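Local structure of Rho guanyl nucleotide exchange factor (Rom2), putative (Aspergillus fumigatus Af293, 5O51) at residues 45-50 and 314-319; 58-63 and 102-107; 198-203 and 209-214. The protein probably acts as a guanine-nucleotide exchange factor for Rho-type GTPases, the chain here being its CNH domain, a seven-bladed beta-propeller. All coordinates share one frame; numbering follows the deposited sequence.

Contact 1 of 3, residues 45-50 and 314-319; sequences SERWPK and TREILY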
loop_
_atom_site.group_PDB
_atom_site.type_symbol
_atom_site.label_atom_id
_atom_site.label_comp_id
_atom_site.label_asym_id
_atom_site.label_seq_id
_atom_site.Cartn_x
_atom_site.Cartn_y
_atom_site.Cartn_z
ATOM N N SER A 45 -1.622 13.185 14.717
ATOM C CA SER A 45 -2.831 13.571 15.465
ATOM C C SER A 45 -3.369 12.315 16.185
ATOM O O SER A 45 -2.919 11.206 15.931
ATOM C CB SER A 45 -3.974 14.104 14.557
ATOM O OG SER A 45 -4.456 13.052 13.725
ATOM N N GLU A 46 -4.368 12.542 17.016
ATOM C CA GLU A 46 -5.126 11.503 17.727
ATOM C C GLU A 46 -6.261 11.116 16.825
ATOM O O GLU A 46 -6.957 11.989 16.278
ATOM C CB GLU A 46 -5.767 12.026 19.032
ATOM C CG GLU A 46 -4.799 12.623 20.040
ATOM C CD GLU A 46 -4.141 11.600 20.940
ATOM O OE1 GLU A 46 -4.833 10.656 21.402
ATOM O OE2 GLU A 46 -2.929 11.759 21.211
ATOM N N ARG A 47 -6.463 9.814 16.709
ATOM C CA ARG A 47 -7.609 9.275 15.988
ATOM C C ARG A 47 -8.921 9.647 16.625
ATOM O O ARG A 47 -9.890 9.767 15.907
ATOM C CB ARG A 47 -7.514 7.748 15.901
ATOM C CG ARG A 47 -8.702 7.036 15.222
ATOM C CD ARG A 47 -8.940 7.485 13.755
ATOM N NE ARG A 47 -10.117 6.837 13.133
ATOM C CZ ARG A 47 -11.380 7.235 13.291
ATOM N NH1 ARG A 47 -11.691 8.296 14.044
ATOM N NH2 ARG A 47 -12.366 6.593 12.663
ATOM N N TRP A 48 -8.971 9.746 17.962
ATOM C CA TRP A 48 -10.162 10.161 18.713
ATOM C C TRP A 48 -9.808 11.267 19.719
ATOM O O TRP A 48 -9.677 11.008 20.906
ATOM C CB TRP A 48 -10.780 8.951 19.442
ATOM C CG TRP A 48 -11.477 8.023 18.462
ATOM C CD1 TRP A 48 -12.635 8.267 17.747
ATOM C CD2 TRP A 48 -11.004 6.749 18.041
ATOM N NE1 TRP A 48 -12.909 7.195 16.924
ATOM C CE2 TRP A 48 -11.924 6.251 17.091
ATOM C CE3 TRP A 48 -9.890 5.985 18.373
ATOM C CZ2 TRP A 48 -11.762 5.013 16.480
ATOM C CZ3 TRP A 48 -9.734 4.743 17.775
ATOM C CH2 TRP A 48 -10.655 4.278 16.823
ATOM N N PRO A 49 -9.628 12.507 19.237
ATOM C CA PRO A 49 -9.213 13.559 20.158
ATOM C C PRO A 49 -10.342 13.973 21.108
ATOM O O PRO A 49 -11.509 14.084 20.697
ATOM C CB PRO A 49 -8.859 14.709 19.217
ATOM C CG PRO A 49 -9.782 14.515 18.070
ATOM C CD PRO A 49 -9.890 13.033 17.882
ATOM N N LYS A 50 -9.976 14.226 22.348
ATOM C CA LYS A 50 -10.905 14.760 23.352
ATOM C C LYS A 50 -11.332 16.156 22.983
ATOM O O LYS A 50 -12.516 16.495 23.068
ATOM C CB LYS A 50 -10.233 14.827 24.728
ATOM C CG LYS A 50 -9.865 13.472 25.310
ATOM C CD LYS A 50 -11.104 12.620 25.557
ATOM C CE LYS A 50 -10.772 11.389 26.378
ATOM N NZ LYS A 50 -9.821 10.488 25.673
ATOM N N THR A 314 -8.110 -4.097 9.601
ATOM C CA THR A 314 -9.334 -4.812 10.024
ATOM C C THR A 314 -10.331 -3.801 10.560
ATOM O O THR A 314 -11.515 -4.041 10.472
ATOM C CB THR A 314 -9.034 -5.918 11.099
ATOM O OG1 THR A 314 -8.688 -5.281 12.322
ATOM C CG2 THR A 314 -7.838 -6.773 10.705
ATOM N N ARG A 315 -9.835 -2.665 11.093
ATOM C CA ARG A 315 -10.665 -1.549 11.621
ATOM C C ARG A 315 -11.440 -0.758 10.543
ATOM O O ARG A 315 -12.657 -0.560 10.656
ATOM C CB ARG A 315 -9.801 -0.483 12.372
ATOM C CG ARG A 315 -8.794 -0.942 13.413
ATOM C CD ARG A 315 -8.007 0.227 14.045
ATOM N NE ARG A 315 -6.679 0.458 13.418
ATOM C CZ ARG A 315 -5.609 -0.345 13.539
ATOM N NH1 ARG A 315 -5.682 -1.464 14.260
ATOM N NH2 ARG A 315 -4.455 -0.056 12.908
ATOM N N GLU A 316 -10.716 -0.266 9.521
ATOM C CA GLU A 316 -11.285 0.697 8.600
ATOM C C GLU A 316 -10.412 0.856 7.381
ATOM O O GLU A 316 -9.307 0.374 7.338
ATOM C CB GLU A 316 -11.460 2.070 9.305
ATOM C CG GLU A 316 -10.194 2.550 10.007
ATOM C CD GLU A 316 -10.383 3.793 10.880
ATOM O OE1 GLU A 316 -11.459 4.439 10.842
ATOM O OE2 GLU A 316 -9.416 4.145 11.591
ATOM N N ILE A 317 -10.954 1.509 6.382
ATOM C CA ILE A 317 -10.175 1.955 5.214
ATOM C C ILE A 317 -10.115 3.460 5.281
ATOM O O ILE A 317 -11.139 4.131 5.270
ATOM C CB ILE A 317 -10.868 1.530 3.892
ATOM C CG1 ILE A 317 -11.058 0.029 3.916
ATOM C CG2 ILE A 317 -10.038 1.964 2.682
ATOM C CD1 ILE A 317 -12.154 -0.464 2.983
ATOM N N LEU A 318 -8.899 3.989 5.355
ATOM C CA LEU A 318 -8.671 5.430 5.321
ATOM C C LEU A 318 -8.273 5.879 3.892
ATOM O O LEU A 318 -7.443 5.211 3.203
ATOM C CB LEU A 318 -7.589 5.786 6.356
ATOM C CG LEU A 318 -7.871 5.379 7.806
ATOM C CD1 LEU A 318 -6.713 5.599 8.725
ATOM C CD2 LEU A 318 -9.058 6.220 8.260
ATOM N N TYR A 319 -8.845 7.007 3.459
ATOM C CA TYR A 319 -8.580 7.534 2.130
ATOM C C TYR A 319 -8.689 9.046 2.134
ATOM O O TYR A 319 -9.182 9.588 3.084
ATOM C CB TYR A 319 -9.505 6.873 1.069
ATOM C CG TYR A 319 -10.937 7.351 1.081
ATOM C CD1 TYR A 319 -11.818 6.940 2.056
ATOM C CD2 TYR A 319 -11.405 8.270 0.135
ATOM C CE1 TYR A 319 -13.135 7.412 2.107
ATOM C CE2 TYR A 319 -12.723 8.728 0.148
ATOM C CZ TYR A 319 -13.595 8.263 1.141
ATOM O OH TYR A 319 -14.941 8.697 1.197
#

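Contact 2 of 3, residues 58-63 and 102-107; sequences RVLDAS and VAKRPK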
loop_
_atom_site.group_PDB
_atom_site.type_symbol
_atom_site.label_atom_id
_atom_site.label_comp_id
_atom_site.label_asym_id
_atom_site.label_seq_id
_atom_site.Cartn_x
_atom_site.Cartn_y
_atom_site.Cartn_z
ATOM N N ARG A 58 3.437 18.989 13.899
ATOM C CA ARG A 58 4.571 18.669 13.087
ATOM C C ARG A 58 5.529 17.947 13.975
ATOM O O ARG A 58 5.813 18.407 15.116
ATOM C CB ARG A 58 5.210 19.949 12.534
ATOM C CG ARG A 58 6.593 19.781 11.926
ATOM C CD ARG A 58 7.093 21.123 11.374
ATOM N NE ARG A 58 6.399 21.522 10.154
ATOM C CZ ARG A 58 6.736 21.192 8.911
ATOM N NH1 ARG A 58 7.794 20.443 8.687
ATOM N NH2 ARG A 58 5.978 21.586 7.864
ATOM N N VAL A 59 6.057 16.835 13.475
ATOM C CA VAL A 59 7.006 16.025 14.261
ATOM C C VAL A 59 8.323 15.804 13.587
ATOM O O VAL A 59 9.322 15.588 14.275
ATOM C CB VAL A 59 6.521 14.618 14.675
ATOM C CG1 VAL A 59 5.466 14.747 15.751
ATOM C CG2 VAL A 59 6.084 13.724 13.469
ATOM N N LEU A 60 8.334 15.746 12.277
ATOM C CA LEU A 60 9.609 15.641 11.582
ATOM C C LEU A 60 9.609 16.583 10.396
ATOM O O LEU A 60 8.562 16.724 9.708
ATOM C CB LEU A 60 9.875 14.234 11.118
ATOM C CG LEU A 60 10.167 13.242 12.228
ATOM C CD1 LEU A 60 9.960 11.797 11.761
ATOM C CD2 LEU A 60 11.543 13.484 12.801
ATOM N N ASP A 61 10.752 17.268 10.153
ATOM C CA ASP A 61 10.934 17.969 8.882
ATOM C C ASP A 61 11.465 16.933 7.908
ATOM O O ASP A 61 12.330 16.135 8.250
ATOM C CB ASP A 61 11.884 19.179 8.981
ATOM C CG ASP A 61 11.381 20.230 9.983
ATOM O OD1 ASP A 61 10.162 20.242 10.347
ATOM O OD2 ASP A 61 12.223 21.028 10.407
ATOM N N ALA A 62 10.971 16.970 6.702
ATOM C CA ALA A 62 11.320 15.962 5.675
ATOM C C ALA A 62 10.436 16.313 4.561
ATOM O O ALA A 62 9.272 16.654 4.799
ATOM C CB ALA A 62 11.059 14.526 6.100
ATOM N N SER A 63 10.963 16.195 3.364
ATOM C CA SER A 63 10.305 16.720 2.221
ATOM C C SER A 63 9.994 15.615 1.235
ATOM O O SER A 63 10.667 14.614 1.232
ATOM C CB SER A 63 11.195 17.845 1.629
ATOM O OG SER A 63 11.984 17.380 0.562
ATOM N N VAL A 102 18.167 13.571 19.505
ATOM C CA VAL A 102 18.731 12.477 18.726
ATOM C C VAL A 102 17.686 11.433 18.213
ATOM O O VAL A 102 17.925 10.802 17.187
ATOM C CB VAL A 102 19.908 11.799 19.516
ATOM C CG1 VAL A 102 19.409 11.118 20.799
ATOM C CG2 VAL A 102 20.680 10.834 18.601
ATOM N N ALA A 103 16.546 11.279 18.896
ATOM C CA ALA A 103 15.408 10.481 18.379
ATOM C C ALA A 103 14.836 10.906 17.004
ATOM O O ALA A 103 14.370 10.059 16.246
ATOM C CB ALA A 103 14.286 10.447 19.408
ATOM N N LYS A 104 14.883 12.199 16.668
ATOM C CA LYS A 104 14.469 12.663 15.328
ATOM C C LYS A 104 15.579 12.556 14.307
ATOM O O LYS A 104 15.429 13.025 13.199
ATOM C CB LYS A 104 13.907 14.084 15.378
ATOM C CG LYS A 104 12.738 14.208 16.374
ATOM C CD LYS A 104 12.115 15.564 16.328
ATOM C CE LYS A 104 11.034 15.738 17.407
ATOM N NZ LYS A 104 9.767 15.179 16.872
ATOM N N ARG A 105 16.683 11.901 14.642
ATOM C CA ARG A 105 17.755 11.670 13.613
ATOM C C ARG A 105 17.456 10.492 12.656
ATOM O O ARG A 105 17.141 9.407 13.116
ATOM C CB ARG A 105 19.106 11.440 14.301
ATOM C CG ARG A 105 20.314 11.825 13.438
ATOM C CD ARG A 105 21.526 12.150 14.311
ATOM N NE ARG A 105 21.320 13.373 15.095
ATOM C CZ ARG A 105 22.177 13.866 15.989
ATOM N NH1 ARG A 105 23.325 13.241 16.234
ATOM N NH2 ARG A 105 21.880 14.995 16.639
ATOM N N PRO A 106 17.529 10.707 11.336
ATOM C CA PRO A 106 17.277 9.539 10.476
ATOM C C PRO A 106 18.434 8.600 10.357
ATOM O O PRO A 106 19.544 9.043 10.349
ATOM C CB PRO A 106 16.984 10.153 9.098
ATOM C CG PRO A 106 17.630 11.503 9.155
ATOM C CD PRO A 106 17.375 11.963 10.572
ATOM N N LYS A 107 18.145 7.308 10.225
ATOM C CA LYS A 107 19.101 6.317 9.811
ATOM C C LYS A 107 18.828 5.931 8.335
ATOM O O LYS A 107 17.791 5.340 8.006
ATOM C CB LYS A 107 19.007 5.168 10.785
ATOM C CG LYS A 107 20.136 4.178 10.712
ATOM C CD LYS A 107 20.370 3.516 12.074
ATOM C CE LYS A 107 20.994 2.122 11.924
ATOM N NZ LYS A 107 22.183 2.075 11.006
#

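Contact 3 of 3, residues 198-203 and 209-214; sequences FEVVSL and QSLLDQ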
loop_
_atom_site.group_PDB
_atom_site.type_symbol
_atom_site.label_atom_id
_atom_site.label_comp_id
_atom_site.label_asym_id
_atom_site.label_seq_id
_atom_site.Cartn_x
_atom_site.Cartn_y
_atom_site.Cartn_z
ATOM N N PHE A 198 2.183 -11.067 -12.398
ATOM C CA PHE A 198 2.719 -11.503 -11.133
ATOM C C PHE A 198 3.831 -12.580 -11.325
ATOM O O PHE A 198 3.556 -13.658 -11.845
ATOM C CB PHE A 198 1.553 -12.034 -10.302
ATOM C CG PHE A 198 0.652 -10.952 -9.686
ATOM C CD1 PHE A 198 1.166 -10.001 -8.800
ATOM C CD2 PHE A 198 -0.729 -10.948 -9.934
ATOM C CE1 PHE A 198 0.320 -9.068 -8.217
ATOM C CE2 PHE A 198 -1.588 -10.022 -9.325
ATOM C CZ PHE A 198 -1.054 -9.084 -8.471
ATOM N N GLU A 199 5.064 -12.287 -10.918
ATOM C CA GLU A 199 6.166 -13.251 -11.022
ATOM C C GLU A 199 6.690 -13.583 -9.622
ATOM O O GLU A 199 7.103 -12.711 -8.855
ATOM C CB GLU A 199 7.312 -12.740 -11.926
ATOM C CG GLU A 199 6.895 -12.197 -13.311
ATOM C CD GLU A 199 6.626 -13.244 -14.405
ATOM O OE1 GLU A 199 7.174 -14.369 -14.348
ATOM O OE2 GLU A 199 5.874 -12.918 -15.362
ATOM N N VAL A 200 6.680 -14.869 -9.310
ATOM C CA VAL A 200 7.051 -15.372 -7.989
ATOM C C VAL A 200 8.563 -15.603 -7.928
ATOM O O VAL A 200 9.137 -16.153 -8.854
ATOM C CB VAL A 200 6.272 -16.656 -7.709
ATOM C CG1 VAL A 200 6.539 -17.183 -6.309
ATOM C CG2 VAL A 200 4.788 -16.398 -7.912
ATOM N N VAL A 201 9.196 -15.162 -6.839
ATOM C CA VAL A 201 10.665 -15.088 -6.702
ATOM C C VAL A 201 11.060 -15.651 -5.351
ATOM O O VAL A 201 10.505 -15.282 -4.319
ATOM C CB VAL A 201 11.175 -13.639 -6.859
ATOM C CG1 VAL A 201 12.508 -13.391 -6.147
ATOM C CG2 VAL A 201 11.306 -13.320 -8.340
ATOM N N SER A 202 12.046 -16.533 -5.365
ATOM C CA SER A 202 12.354 -17.346 -4.205
ATOM C C SER A 202 13.292 -16.609 -3.260
ATOM O O SER A 202 14.350 -16.159 -3.688
ATOM C CB SER A 202 13.011 -18.622 -4.717
ATOM O OG SER A 202 13.218 -19.588 -3.705
ATOM N N LEU A 203 12.924 -16.495 -1.982
ATOM C CA LEU A 203 13.784 -15.794 -0.989
ATOM C C LEU A 203 15.187 -16.454 -0.803
ATOM O O LEU A 203 16.185 -15.875 -1.248
ATOM C CB LEU A 203 13.051 -15.543 0.353
ATOM C CG LEU A 203 12.133 -14.288 0.418
ATOM C CD1 LEU A 203 11.071 -14.321 1.515
ATOM C CD2 LEU A 203 12.978 -13.044 0.586
ATOM N N GLN A 209 9.500 -17.727 -11.362
ATOM C CA GLN A 209 8.476 -18.281 -12.262
ATOM C C GLN A 209 7.213 -17.400 -12.263
ATOM O O GLN A 209 6.886 -16.757 -11.259
ATOM C CB GLN A 209 8.115 -19.709 -11.850
ATOM C CG GLN A 209 7.501 -19.836 -10.457
ATOM C CD GLN A 209 7.456 -21.263 -9.920
ATOM O OE1 GLN A 209 8.235 -22.123 -10.337
ATOM N NE2 GLN A 209 6.552 -21.515 -8.966
ATOM N N SER A 210 6.498 -17.383 -13.384
ATOM C CA SER A 210 5.221 -16.704 -13.441
ATOM C C SER A 210 4.256 -17.405 -12.481
ATOM O O SER A 210 4.427 -18.582 -12.187
ATOM C CB SER A 210 4.641 -16.699 -14.859
ATOM O OG SER A 210 3.676 -17.736 -14.946
ATOM N N LEU A 211 3.258 -16.672 -11.991
ATOM C CA LEU A 211 2.220 -17.235 -11.127
ATOM C C LEU A 211 1.121 -17.950 -11.880
ATOM O O LEU A 211 0.589 -18.985 -11.440
ATOM C CB LEU A 211 1.561 -16.102 -10.319
ATOM C CG LEU A 211 0.642 -16.506 -9.154
ATOM C CD1 LEU A 211 1.413 -16.547 -7.855
ATOM C CD2 LEU A 211 -0.515 -15.540 -9.018
ATOM N N LEU A 212 0.654 -17.342 -12.950
ATOM C CA LEU A 212 -0.423 -17.964 -13.732
ATOM C C LEU A 212 0.140 -19.131 -14.560
ATOM O O LEU A 212 1.312 -19.087 -14.954
ATOM C CB LEU A 212 -1.042 -16.925 -14.658
ATOM C CG LEU A 212 -1.779 -15.777 -13.943
ATOM C CD1 LEU A 212 -2.414 -14.920 -14.996
ATOM C CD2 LEU A 212 -2.838 -16.314 -12.975
ATOM N N ASP A 213 -0.673 -20.163 -14.792
ATOM C CA ASP A 213 -0.259 -21.337 -15.601
ATOM C C ASP A 213 -0.592 -21.130 -17.096
ATOM O O ASP A 213 -1.775 -21.054 -17.462
ATOM C CB ASP A 213 -0.988 -22.564 -15.097
ATOM C CG ASP A 213 -0.467 -23.901 -15.715
ATOM O OD1 ASP A 213 -0.214 -24.020 -16.950
ATOM O OD2 ASP A 213 -0.382 -24.870 -14.934
ATOM N N GLN A 214 0.438 -21.088 -17.946
ATOM C CA GLN A 214 0.273 -20.998 -19.432
ATOM C C GLN A 214 -0.776 -21.924 -20.124
ATOM O O GLN A 214 -1.303 -21.563 -21.178
ATOM C CB GLN A 214 1.639 -21.164 -20.128
ATOM C CG GLN A 214 2.320 -22.521 -19.868
ATOM C CD GLN A 214 2.987 -23.168 -21.094
ATOM O OE1 GLN A 214 2.683 -24.316 -21.443
ATOM N NE2 GLN A 214 3.908 -22.443 -21.738
#

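Contact 1 of 3, residues 45-50 and 314-319
Arg47 and Glu316 reach for each other from opposite directions and meet in a bidentate salt bridge, although their backbones stay far apart. The guanidinium grips side-on: NE of Arg47 donates to OE2 of Glu316 at 3.2 Å, and NH2 of Arg47 to OE1 of Glu316 at 3.0 Å. Both bonds are nearly straight, and both carboxylate oxygens use the syn lone pair. The two flat groups are almost coplanar, 15° apart. With CG of Arg47 anti to the backbone N (chi1 177°), a bend at chi2 turns the NE and NH2 side of the guanidinium to the extended chain of Glu316. The pair ties neighbouring propeller blades: Arg47 follows the third strand of blade 22-61, and Glu316 precedes strand 317-323 of the blade in which N-terminal strand 8-12 joins three C-terminal strands, the "velcro" closure of beta-propellers. One guanidinium face is covered by Trp48, whose CZ2 lies 3.9 Å above the guanidinium plane of Arg47, over its centre. Leu11 of strand 8-12 also touches the arginine. OE1 of Glu316 carries a second hydrogen bond, from Ser332 OG on strand 327-333, which probably helps to fix the turn of the carboxylate.

Contact 2 of 3, residues 58-63 and 102-107
Leu60 and Lys104 hold the closest pair of CA atoms, 6.8 Å apart, between the last strand of one blade and a 3-10 turn of the next. Strand 57-61 carries a classic beta bulge, Val59 and Leu60 sharing Ile42 of strand 41-46 as their partner. The turn 102-104 is closed by the bond from Arg105 N to Val102 O (3.0 Å) and has Lys104 as its last residue. From there the lysine chain runs out extended and bends only at its end (chi4 -84°), which brings NZ of Lys104 to 2.7 Å from O of Val59, within the carbonyl plane and on a lone pair. Ala92 O is a second acceptor for the same ammonium. Leu60 crosses the aliphatic part of the lysine at a slant, its CD2 3.5 Å from Lys104 CB. On the far flank of the strand, Arg58 NH1 forms a salt bridge with Asp61 OD1 at 2.9 Å, met from above the carboxylate plane and tilted from the guanidinium plane. Strand 57-61 is outermost in its sheet; Val59 packs against Ile42 and Ile44, while Leu60 touches Tyr88 of strand 84-89, to which Pro106 also reaches from the loop before strand 107-110.

Contact 3 of 3, residues 198-203 and 209-214
The carboxylate of Glu199 lies against the main chain of Ser210, with its OE1 3.2 Å from Ser210 CA and also near the CB of that serine. The ring of Phe198, by contrast, leads away from segment 209-214 and meets the ring of Tyr244 in the next blade, the planes about 60° apart; Leu242, Pro230 and Ile233 of that blade touch it too. The setting is a beta hairpin, strands 197-202 and 208-210, which supplies the third and fourth strands of one four-stranded propeller blade. Glu199 and Ser210 are an antiparallel non-hydrogen-bonded pair with side chains on one face of the sheet. Val200 and Gln209 are the neighbouring hydrogen-bonded pair, with side chains on the other. Between these last two the backbone bonds run both ways: Val200 N to Gln209 O at 2.7 Å, and Gln209 N to Val200 O at 3.0 Å. Val200 O also accepts a bond from Thr208 OG1. One further backbone bond follows beyond the short strand, from Leu211 N to Phe198 O at 3.0 Å. This places the Leu211 side chain against the hairpin, its CB 4.1 Å from Phe198 CB, and the leucine also touches Leu242. CG of Leu211, anti to its own N (chi1 -168°), sets CD1 against Val200, with chi2 at 93° off a staggered value, as crowding might produce. In Val200 the branch that meets it is CG2; the separation of Val200 CG2 from Leu211 CD1, 3.4 Å, is shorter than usual and its exact value doubtful.

The three contacts sit at different places in one seven-bladed propeller. Contacts 1 and 2 both involve the sheet containing the adjacent strands 41-46 and 57-61; their centres are 23 Å apart, with nearest atoms about 7 Å apart. Each ties this blade to a different partner: contact 1 to the blade that holds both chain ends, contact 2 to the blade that follows in sequence. Contact 3 lies across the chain's centre from both, its centre 36 Å from that of contact 1 and 39 Å from that of contact 2. Along the chain, contact 1 spans the other two, which follow one another. Contacts 1 and 2 thus join consecutive blades round the ring, while contact 3 joins two strands of one blade.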